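Local structure of aldehyde dehydrogenase (Bartonella henselae, 3I44) at residues Asp42-Asp47 with Glu51-Val56; Ile57-Thr62 with Pro196-Pro201; Asn172-Gln177 with Pro201-Leu206. The protein probably oxidises aldehydes to carboxylic acids, with NAD+ or NADP+ as the electron acceptor. The protein carries 1 engineered substitution. All coordinates share one frame; numbering follows the deposited sequence.

Interaction 1: residues Asp42-Asp47 with Glu51-Val56; sequences DLYVID and EEACAV. With NA (sodium ion), chain B.
V45 and its partners A55 and C54 illustrate how a strand pair keeps its backbone polar groups occupied through a break in register. V45 N donates its hydrogen bond to A55 O at 2.8 Å, while V45 O takes the N-H of C54, also at 2.8 Å and almost straight on to the carbonyl (C=O...N 174°). I46 then faces A53 instead of the next residue expected, a beta bulge. Its own backbone is used on the outer side: I46 N donates to a water 2.9 Å away. I46 O is a ligand of the sodium ion, at 2.5 Å. That water also binds the ion, and a second water and the backbone carbonyls of E112 and I199 are its other ligands. Nearer the turn, D47 N donates to E52 O at 2.9 Å, and D47 O receives both E51 N, by a more bent bond, and T50 OG1. D47 OD1 accepts from S49 N inside the turn, whereas the other carboxylates look elsewhere: D42 pairs with R26 and E52 with R381, while E51 accepts from the backbone of G382. On the face carrying Y44, I46, A53 and V56, the A53 methyl makes an off-centre CH-pi contact 4.2 Å from the Y44 ring centroid, and A55 O lies at the ring edge. The whole is a bulged antiparallel beta hairpin that contributes one backbone carbonyl to a sodium site.

Interaction 2: residues Ile57-Thr62 with Pro196-Pro201; sequences ISLGST and PSEIAP. With NA (sodium ion), chain B.
I57 holds CG1 in the cramped position between its backbone N and carbonyl carbon (chi1 58°), and an extended chi2 then carries CD1 out to the loop 196-201. The same rotation sets CG2 beside the backbone N, and both branches converge on one atom of the P201 ring: CD1 and CG2 of I57 each stop 3.9 Å from P201 CG. The end of the isoleucine also comes within 3.8 Å of E198 O, counting from I57 CD1. Beside it L59 reaches in with one methyl, its CD2 lying 3.9 Å from E198 CB. E198 meets this methyl only through the root of its side chain, for a sharp bend at chi2 (-85°) turns the carboxylate away, where K195 offers a long, weak ion pair.

The loop is the connection from strand 191-195 to helix 202-213, a beta-to-alpha link of the Rossmann-like coenzyme domain in aldehyde dehydrogenases; in relatives this region lies near the adenosine part of the coenzyme. A type I turn from S197 to A200 shapes it, closed by A200 N on S197 O at 3.2 Å and helped by a weak bond from I199 N to S197 OG. The turn leaves I199 O directed at the sodium ion, 2.3 Å away, while I57 and L59 lie against neighbouring parts of the loop. V45 and L43 of strand 42-47 flank the apolar patch, touching P201 and E198 respectively.

Interaction 3: residues Asn172-Gln177 with Pro201-Leu206; sequences NWPMNQ and PLSAML
The P174 ring, though puckered rather than truly flat, presents its CB-CG side to S203, whose OG comes within 3.3 Å of P174 CB. Truly planar groups stand behind it in the same segment. The indole of W173 bonds through NE1 to S302 OG and is touched by M119, A123 and Q124 of helix 117-141. The amide of Q177 has N172 OD1 in its own plane, bonded to Q177 NE2 at 2.8 Å, while W173 N approaches Q177 OE1 from above the carbonyl plane, 52° out of it. These bonds fix the rotation of the Q177 amide at the start of the helix, where W173 is the N-cap residue. M175 completes the contact: bends at chi2 and chi3 (-46° and 98°) fold its chain so that CE rests 3.5 Å from S203 O. The S203 hydroxyl has its polar partner in E112 OE2, so a buried group is satisfied beside apolar carbon. Segment 172-177 carries the Asn-Trp-Pro sequence that in relatives borders the catalytic pocket. The first turns of helices 174-188 and 202-213 thus touch through P174, M175 and S203, with helix 102-113 against M175, S203 and L206, and K25 of strand 23-30 against L202 and M205.

The three contacts follow one another outward to inward, with centres about 22, 18 and 10 Å from the centre of the chain. Interactions 1 and 2 lie about 12 Å apart, centre to centre, and share strand 52-58; L43 N probably bonds to I57 O between them. Interactions 2 and 3 are likewise about 12 Å apart and share P201, where the loop after strand 191-195 passes into helix 202-213. Along the chain, interaction 1 closes before the others open, whereas the segments of 2 and 3 alternate. The sodium ion joins 1 to 2, and L202 packs against A55 and C54, so the N-terminal sheet is fastened to the Rossmann-like core by both metal and apolar contacts.

Interaction 1: residues Asp42-Asp47 with Glu51-Val56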
loop_
_atom_site.group_PDB
_atom_site.type_symbol
_atom_site.label_atom_id
_atom_site.label_comp_id
_atom_site.label_asym_id
_atom_site.label_seq_id
_atom_site.Cartn_x
_atom_site.Cartn_y
_atom_site.Cartn_z
ATOM N N ASP A 42 21.163 -18.537 -22.337
ATOM C CA ASP A 42 20.794 -17.787 -23.549
ATOM C C ASP A 42 19.288 -17.823 -23.807
ATOM O O ASP A 42 18.621 -18.834 -23.556
ATOM C CB ASP A 42 21.507 -18.338 -24.776
ATOM C CG ASP A 42 22.964 -17.891 -24.878
ATOM O OD1 ASP A 42 23.488 -17.286 -23.907
ATOM O OD2 ASP A 42 23.598 -18.156 -25.948
ATOM N N LEU A 43 18.756 -16.707 -24.287
ATOM C CA LEU A 43 17.367 -16.666 -24.730
ATOM C C LEU A 43 17.308 -15.787 -25.960
ATOM O O LEU A 43 17.878 -14.688 -25.998
ATOM C CB LEU A 43 16.425 -16.168 -23.616
ATOM C CG LEU A 43 14.924 -16.105 -23.969
ATOM C CD1 LEU A 43 14.339 -17.478 -24.289
ATOM C CD2 LEU A 43 14.137 -15.455 -22.823
ATOM N N TYR A 44 16.671 -16.299 -27.001
ATOM C CA TYR A 44 16.506 -15.519 -28.205
ATOM C C TYR A 44 15.331 -14.581 -27.983
ATOM O O TYR A 44 14.303 -14.981 -27.404
ATOM C CB TYR A 44 16.238 -16.414 -29.414
ATOM C CG TYR A 44 17.479 -17.108 -29.918
ATOM C CD1 TYR A 44 18.670 -16.401 -30.087
ATOM C CD2 TYR A 44 17.471 -18.472 -30.230
ATOM C CE1 TYR A 44 19.824 -17.017 -30.532
ATOM C CE2 TYR A 44 18.643 -19.112 -30.702
ATOM C CZ TYR A 44 19.811 -18.363 -30.849
ATOM O OH TYR A 44 20.991 -18.929 -31.306
ATOM N N VAL A 45 15.504 -13.341 -28.421
ATOM C CA VAL A 45 14.409 -12.410 -28.536
ATOM C C VAL A 45 13.823 -12.572 -29.938
ATOM O O VAL A 45 14.542 -12.408 -30.917
ATOM C CB VAL A 45 14.886 -10.957 -28.324
ATOM C CG1 VAL A 45 13.725 -9.990 -28.428
ATOM C CG2 VAL A 45 15.579 -10.823 -26.974
ATOM N N ILE A 46 12.522 -12.879 -30.027
ATOM C CA ILE A 46 11.859 -13.050 -31.314
ATOM C C ILE A 46 11.222 -11.742 -31.817
ATOM O O ILE A 46 10.588 -11.013 -31.048
ATOM C CB ILE A 46 10.777 -14.162 -31.241
ATOM C CG1 ILE A 46 11.406 -15.516 -30.859
ATOM C CG2 ILE A 46 10.009 -14.307 -32.564
ATOM C CD1 ILE A 46 12.597 -15.918 -31.707
ATOM N N ASP A 47 11.450 -11.439 -33.098
ATOM C CA ASP A 47 10.721 -10.437 -33.863
ATOM C C ASP A 47 9.396 -11.051 -34.297
ATOM O O ASP A 47 9.401 -11.942 -35.160
ATOM C CB ASP A 47 11.542 -10.054 -35.086
ATOM C CG ASP A 47 10.873 -8.980 -35.946
ATOM O OD1 ASP A 47 9.617 -8.873 -35.934
ATOM O OD2 ASP A 47 11.627 -8.237 -36.630
ATOM N N GLU A 51 8.754 -14.065 -36.854
ATOM C CA GLU A 51 9.021 -15.312 -36.103
ATOM C C GLU A 51 10.504 -15.665 -35.987
ATOM O O GLU A 51 10.843 -16.736 -35.507
ATOM C CB GLU A 51 8.230 -16.516 -36.643
ATOM C CG GLU A 51 6.763 -16.255 -36.695
ATOM C CD GLU A 51 5.898 -17.501 -36.930
ATOM O OE1 GLU A 51 6.143 -18.580 -36.346
ATOM O OE2 GLU A 51 4.913 -17.358 -37.671
ATOM N N GLU A 52 11.380 -14.751 -36.375
ATOM C CA GLU A 52 12.823 -14.991 -36.328
ATOM C C GLU A 52 13.493 -14.287 -35.155
ATOM O O GLU A 52 13.036 -13.220 -34.718
ATOM C CB GLU A 52 13.447 -14.550 -37.638
ATOM C CG GLU A 52 13.136 -15.552 -38.773
ATOM C CD GLU A 52 13.249 -14.967 -40.171
ATOM O OE1 GLU A 52 13.818 -13.855 -40.333
ATOM O OE2 GLU A 52 12.751 -15.637 -41.114
ATOM N N ALA A 53 14.554 -14.909 -34.644
ATOM C CA ALA A 53 15.391 -14.340 -33.615
ATOM C C ALA A 53 16.087 -13.053 -34.099
ATOM O O ALA A 53 16.723 -13.052 -35.152
ATOM C CB ALA A 53 16.444 -15.402 -33.142
ATOM N N CYS A 54 15.958 -11.963 -33.343
ATOM C CA CYS A 54 16.654 -10.706 -33.666
ATOM C C CYS A 54 17.811 -10.401 -32.724
ATOM O O CYS A 54 18.657 -9.532 -33.009
ATOM C CB CYS A 54 15.685 -9.515 -33.696
ATOM S SG CYS A 54 14.830 -9.153 -32.112
ATOM N N ALA A 55 17.861 -11.107 -31.610
ATOM C CA ALA A 55 18.926 -10.901 -30.645
ATOM C C ALA A 55 18.987 -12.057 -29.699
ATOM O O ALA A 55 18.048 -12.851 -29.588
ATOM C CB ALA A 55 18.710 -9.578 -29.849
ATOM N N VAL A 56 20.105 -12.151 -29.004
ATOM C CA VAL A 56 20.251 -13.098 -27.918
ATOM C C VAL A 56 20.564 -12.342 -26.635
ATOM O O VAL A 56 21.410 -11.446 -26.623
ATOM C CB VAL A 56 21.349 -14.175 -28.220
ATOM C CG1 VAL A 56 22.699 -13.535 -28.547
ATOM C CG2 VAL A 56 21.449 -15.187 -27.030
HETATM NA NA NA B . 10.015 -10.340 -28.708
HETATM O O HOH W 1 10.797 -12.689 -27.753
HETATM O O HOH W 2 8.398 -11.559 -28.824
#

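Interaction 2: residues Ile57-Thr62 with Pro196-Pro201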
loop_
_atom_site.group_PDB
_atom_site.type_symbol
_atom_site.label_atom_id
_atom_site.label_comp_id
_atom_site.label_asym_id
_atom_site.label_seq_id
_atom_site.Cartn_x
_atom_site.Cartn_y
_atom_site.Cartn_z
ATOM N N ILE A 57 19.862 -12.701 -25.560
ATOM C CA ILE A 57 20.104 -12.145 -24.224
ATOM C C ILE A 57 20.413 -13.257 -23.233
ATOM O O ILE A 57 20.261 -14.438 -23.550
ATOM C CB ILE A 57 18.874 -11.319 -23.703
ATOM C CG1 ILE A 57 17.605 -12.176 -23.652
ATOM C CG2 ILE A 57 18.696 -10.094 -24.561
ATOM C CD1 ILE A 57 16.550 -11.664 -22.663
ATOM N N SER A 58 20.823 -12.875 -22.026
ATOM C CA SER A 58 21.054 -13.815 -20.936
ATOM C C SER A 58 19.928 -13.710 -19.927
ATOM O O SER A 58 19.520 -12.598 -19.589
ATOM C CB SER A 58 22.370 -13.512 -20.226
ATOM O OG SER A 58 23.466 -13.643 -21.096
ATOM N N LEU A 59 19.422 -14.856 -19.461
ATOM C CA LEU A 59 18.525 -14.931 -18.310
ATOM C C LEU A 59 19.379 -15.040 -17.065
ATOM O O LEU A 59 20.108 -16.025 -16.880
ATOM C CB LEU A 59 17.571 -16.142 -18.418
ATOM C CG LEU A 59 16.525 -16.009 -19.528
ATOM C CD1 LEU A 59 15.602 -17.259 -19.651
ATOM C CD2 LEU A 59 15.679 -14.721 -19.344
ATOM N N GLY A 60 19.306 -14.023 -16.217
ATOM C CA GLY A 60 20.138 -13.962 -15.018
ATOM C C GLY A 60 19.733 -14.952 -13.948
ATOM O O GLY A 60 18.637 -15.516 -13.978
ATOM N N SER A 61 20.636 -15.162 -13.002
ATOM C CA SER A 61 20.408 -16.060 -11.857
ATOM C C SER A 61 20.291 -15.213 -10.619
ATOM O O SER A 61 20.460 -14.001 -10.689
ATOM C CB SER A 61 21.621 -16.998 -11.674
ATOM O OG SER A 61 22.802 -16.229 -11.435
ATOM N N THR A 62 20.075 -15.858 -9.478
ATOM C CA THR A 62 20.036 -15.160 -8.206
ATOM C C THR A 62 21.348 -14.477 -7.848
ATOM O O THR A 62 21.315 -13.402 -7.222
ATOM C CB THR A 62 19.585 -16.071 -7.028
ATOM O OG1 THR A 62 20.540 -17.100 -6.844
ATOM C CG2 THR A 62 18.226 -16.695 -7.276
ATOM N N PRO A 196 13.722 -6.003 -17.042
ATOM C CA PRO A 196 12.648 -5.797 -18.013
ATOM C C PRO A 196 12.069 -7.115 -18.506
ATOM O O PRO A 196 12.478 -8.177 -18.029
ATOM C CB PRO A 196 13.350 -5.052 -19.147
ATOM C CG PRO A 196 14.745 -5.496 -19.049
ATOM C CD PRO A 196 15.025 -5.616 -17.602
ATOM N N SER A 197 11.121 -7.045 -19.444
ATOM C CA SER A 197 10.504 -8.244 -19.973
ATOM C C SER A 197 11.490 -8.991 -20.850
ATOM O O SER A 197 12.165 -8.398 -21.683
ATOM C CB SER A 197 9.264 -7.904 -20.755
ATOM O OG SER A 197 8.805 -9.056 -21.452
ATOM N N GLU A 198 11.564 -10.297 -20.657
ATOM C CA GLU A 198 12.528 -11.111 -21.385
ATOM C C GLU A 198 12.095 -11.300 -22.843
ATOM O O GLU A 198 12.921 -11.608 -23.685
ATOM C CB GLU A 198 12.788 -12.465 -20.680
ATOM C CG GLU A 198 11.640 -13.464 -20.736
ATOM C CD GLU A 198 10.595 -13.288 -19.649
ATOM O OE1 GLU A 198 10.482 -12.204 -19.015
ATOM O OE2 GLU A 198 9.864 -14.261 -19.436
ATOM N N ILE A 199 10.822 -11.064 -23.161
ATOM C CA ILE A 199 10.411 -11.099 -24.564
ATOM C C ILE A 199 10.527 -9.754 -25.283
ATOM O O ILE A 199 10.370 -9.726 -26.499
ATOM C CB ILE A 199 9.028 -11.754 -24.778
ATOM C CG1 ILE A 199 7.901 -10.858 -24.356
ATOM C CG2 ILE A 199 8.916 -13.155 -24.018
ATOM C CD1 ILE A 199 6.515 -11.429 -24.729
ATOM N N ALA A 200 10.821 -8.659 -24.565
ATOM C CA ALA A 200 11.072 -7.340 -25.202
ATOM C C ALA A 200 12.047 -6.499 -24.366
ATOM O O ALA A 200 11.681 -5.427 -23.858
ATOM C CB ALA A 200 9.742 -6.572 -25.384
ATOM N N PRO A 201 13.284 -7.003 -24.161
ATOM C CA PRO A 201 14.230 -6.371 -23.247
ATOM C C PRO A 201 15.120 -5.322 -23.895
ATOM O O PRO A 201 15.786 -4.550 -23.185
ATOM C CB PRO A 201 15.113 -7.549 -22.831
ATOM C CG PRO A 201 15.224 -8.319 -24.067
ATOM C CD PRO A 201 13.850 -8.231 -24.738
HETATM NA NA NA B . 10.015 -10.340 -28.708
HETATM O O HOH W 2 8.398 -11.559 -28.824
HETATM O O HOH W 1 10.797 -12.689 -27.753
#

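Interaction 3: residues Asn172-Gln177 with Pro201-Leu206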
loop_
_atom_site.group_PDB
_atom_site.type_symbol
_atom_site.label_atom_id
_atom_site.label_comp_id
_atom_site.label_asym_id
_atom_site.label_seq_id
_atom_site.Cartn_x
_atom_site.Cartn_y
_atom_site.Cartn_z
ATOM N N ASN A 172 4.531 -4.652 -23.499
ATOM C CA ASN A 172 3.502 -4.061 -24.333
ATOM C C ASN A 172 3.637 -2.560 -24.585
ATOM O O ASN A 172 3.276 -2.105 -25.658
ATOM C CB ASN A 172 2.091 -4.414 -23.843
ATOM C CG ASN A 172 1.770 -3.866 -22.463
ATOM O OD1 ASN A 172 2.613 -3.881 -21.571
ATOM N ND2 ASN A 172 0.534 -3.422 -22.269
ATOM N N TRP A 173 4.092 -1.805 -23.596
ATOM C CA TRP A 173 4.348 -0.390 -23.747
ATOM C C TRP A 173 5.672 -0.123 -23.000
ATOM O O TRP A 173 5.706 0.589 -21.968
ATOM C CB TRP A 173 3.189 0.420 -23.154
ATOM C CG TRP A 173 1.987 0.545 -24.033
ATOM C CD1 TRP A 173 0.822 -0.153 -23.938
ATOM C CD2 TRP A 173 1.814 1.469 -25.090
ATOM N NE1 TRP A 173 -0.069 0.270 -24.902
ATOM C CE2 TRP A 173 0.531 1.261 -25.631
ATOM C CE3 TRP A 173 2.626 2.464 -25.645
ATOM C CZ2 TRP A 173 0.041 2.012 -26.689
ATOM C CZ3 TRP A 173 2.137 3.205 -26.710
ATOM C CH2 TRP A 173 0.863 2.974 -27.220
ATOM N N PRO A 174 6.763 -0.722 -23.498
ATOM C CA PRO A 174 7.982 -0.828 -22.673
ATOM C C PRO A 174 8.563 0.503 -22.131
ATOM O O PRO A 174 8.874 0.571 -20.960
ATOM C CB PRO A 174 8.979 -1.547 -23.595
ATOM C CG PRO A 174 8.350 -1.559 -24.980
ATOM C CD PRO A 174 6.868 -1.445 -24.776
ATOM N N MET A 175 8.720 1.532 -22.959
ATOM C CA MET A 175 9.313 2.787 -22.513
ATOM C C MET A 175 8.325 3.597 -21.699
ATOM O O MET A 175 8.747 4.316 -20.794
ATOM C CB MET A 175 9.821 3.653 -23.674
ATOM C CG MET A 175 11.256 3.449 -24.056
ATOM S SD MET A 175 12.414 3.382 -22.695
ATOM C CE MET A 175 12.568 1.606 -22.528
ATOM N N ASN A 176 7.030 3.480 -22.003
ATOM C CA ASN A 176 6.019 4.048 -21.143
ATOM C C ASN A 176 6.251 3.542 -19.690
ATOM O O ASN A 176 6.446 4.329 -18.759
ATOM C CB ASN A 176 4.625 3.629 -21.650
ATOM C CG ASN A 176 3.497 4.279 -20.892
ATOM O OD1 ASN A 176 2.856 3.664 -20.006
ATOM N ND2 ASN A 176 3.182 5.506 -21.276
ATOM N N GLN A 177 6.317 2.213 -19.550
ATOM C CA GLN A 177 6.377 1.554 -18.261
ATOM C C GLN A 177 7.738 1.727 -17.565
ATOM O O GLN A 177 7.774 1.933 -16.358
ATOM C CB GLN A 177 5.925 0.080 -18.435
ATOM C CG GLN A 177 4.462 -0.009 -18.944
ATOM C CD GLN A 177 4.152 -1.238 -19.837
ATOM O OE1 GLN A 177 5.045 -1.797 -20.507
ATOM N NE2 GLN A 177 2.873 -1.673 -19.832
ATOM N N PRO A 201 13.284 -7.003 -24.161
ATOM C CA PRO A 201 14.230 -6.371 -23.247
ATOM C C PRO A 201 15.120 -5.322 -23.895
ATOM O O PRO A 201 15.786 -4.550 -23.185
ATOM C CB PRO A 201 15.113 -7.549 -22.831
ATOM C CG PRO A 201 15.224 -8.319 -24.067
ATOM C CD PRO A 201 13.850 -8.231 -24.738
ATOM N N LEU A 202 15.179 -5.319 -25.217
ATOM C CA LEU A 202 16.154 -4.502 -25.911
ATOM C C LEU A 202 15.924 -2.994 -25.690
ATOM O O LEU A 202 16.880 -2.237 -25.539
ATOM C CB LEU A 202 16.213 -4.850 -27.401
ATOM C CG LEU A 202 16.571 -6.297 -27.805
ATOM C CD1 LEU A 202 16.506 -6.440 -29.314
ATOM C CD2 LEU A 202 17.936 -6.773 -27.275
ATOM N N SER A 203 14.665 -2.574 -25.618
ATOM C CA SER A 203 14.365 -1.167 -25.431
ATOM C C SER A 203 14.924 -0.694 -24.098
ATOM O O SER A 203 15.528 0.363 -24.040
ATOM C CB SER A 203 12.871 -0.890 -25.565
ATOM O OG SER A 203 12.073 -1.789 -24.819
ATOM N N ALA A 204 14.741 -1.506 -23.052
ATOM C CA ALA A 204 15.290 -1.259 -21.710
ATOM C C ALA A 204 16.803 -1.235 -21.700
ATOM O O ALA A 204 17.431 -0.423 -21.027
ATOM C CB ALA A 204 14.758 -2.302 -20.703
ATOM N N MET A 205 17.405 -2.123 -22.472
ATOM C CA MET A 205 18.879 -2.137 -22.559
ATOM C C MET A 205 19.386 -0.859 -23.219
ATOM O O MET A 205 20.386 -0.300 -22.805
ATOM C CB MET A 205 19.352 -3.393 -23.307
ATOM C CG MET A 205 18.996 -4.630 -22.499
ATOM S SD MET A 205 19.470 -6.173 -23.258
ATOM C CE MET A 205 21.261 -6.138 -23.021
ATOM N N LEU A 206 18.696 -0.388 -24.248
ATOM C CA LEU A 206 19.040 0.924 -24.851
ATOM C C LEU A 206 18.809 2.069 -23.828
ATOM O O LEU A 206 19.610 2.994 -23.737
ATOM C CB LEU A 206 18.249 1.156 -26.150
ATOM C CG LEU A 206 18.365 2.516 -26.867
ATOM C CD1 LEU A 206 19.859 2.907 -27.150
ATOM C CD2 LEU A 206 17.486 2.511 -28.189
#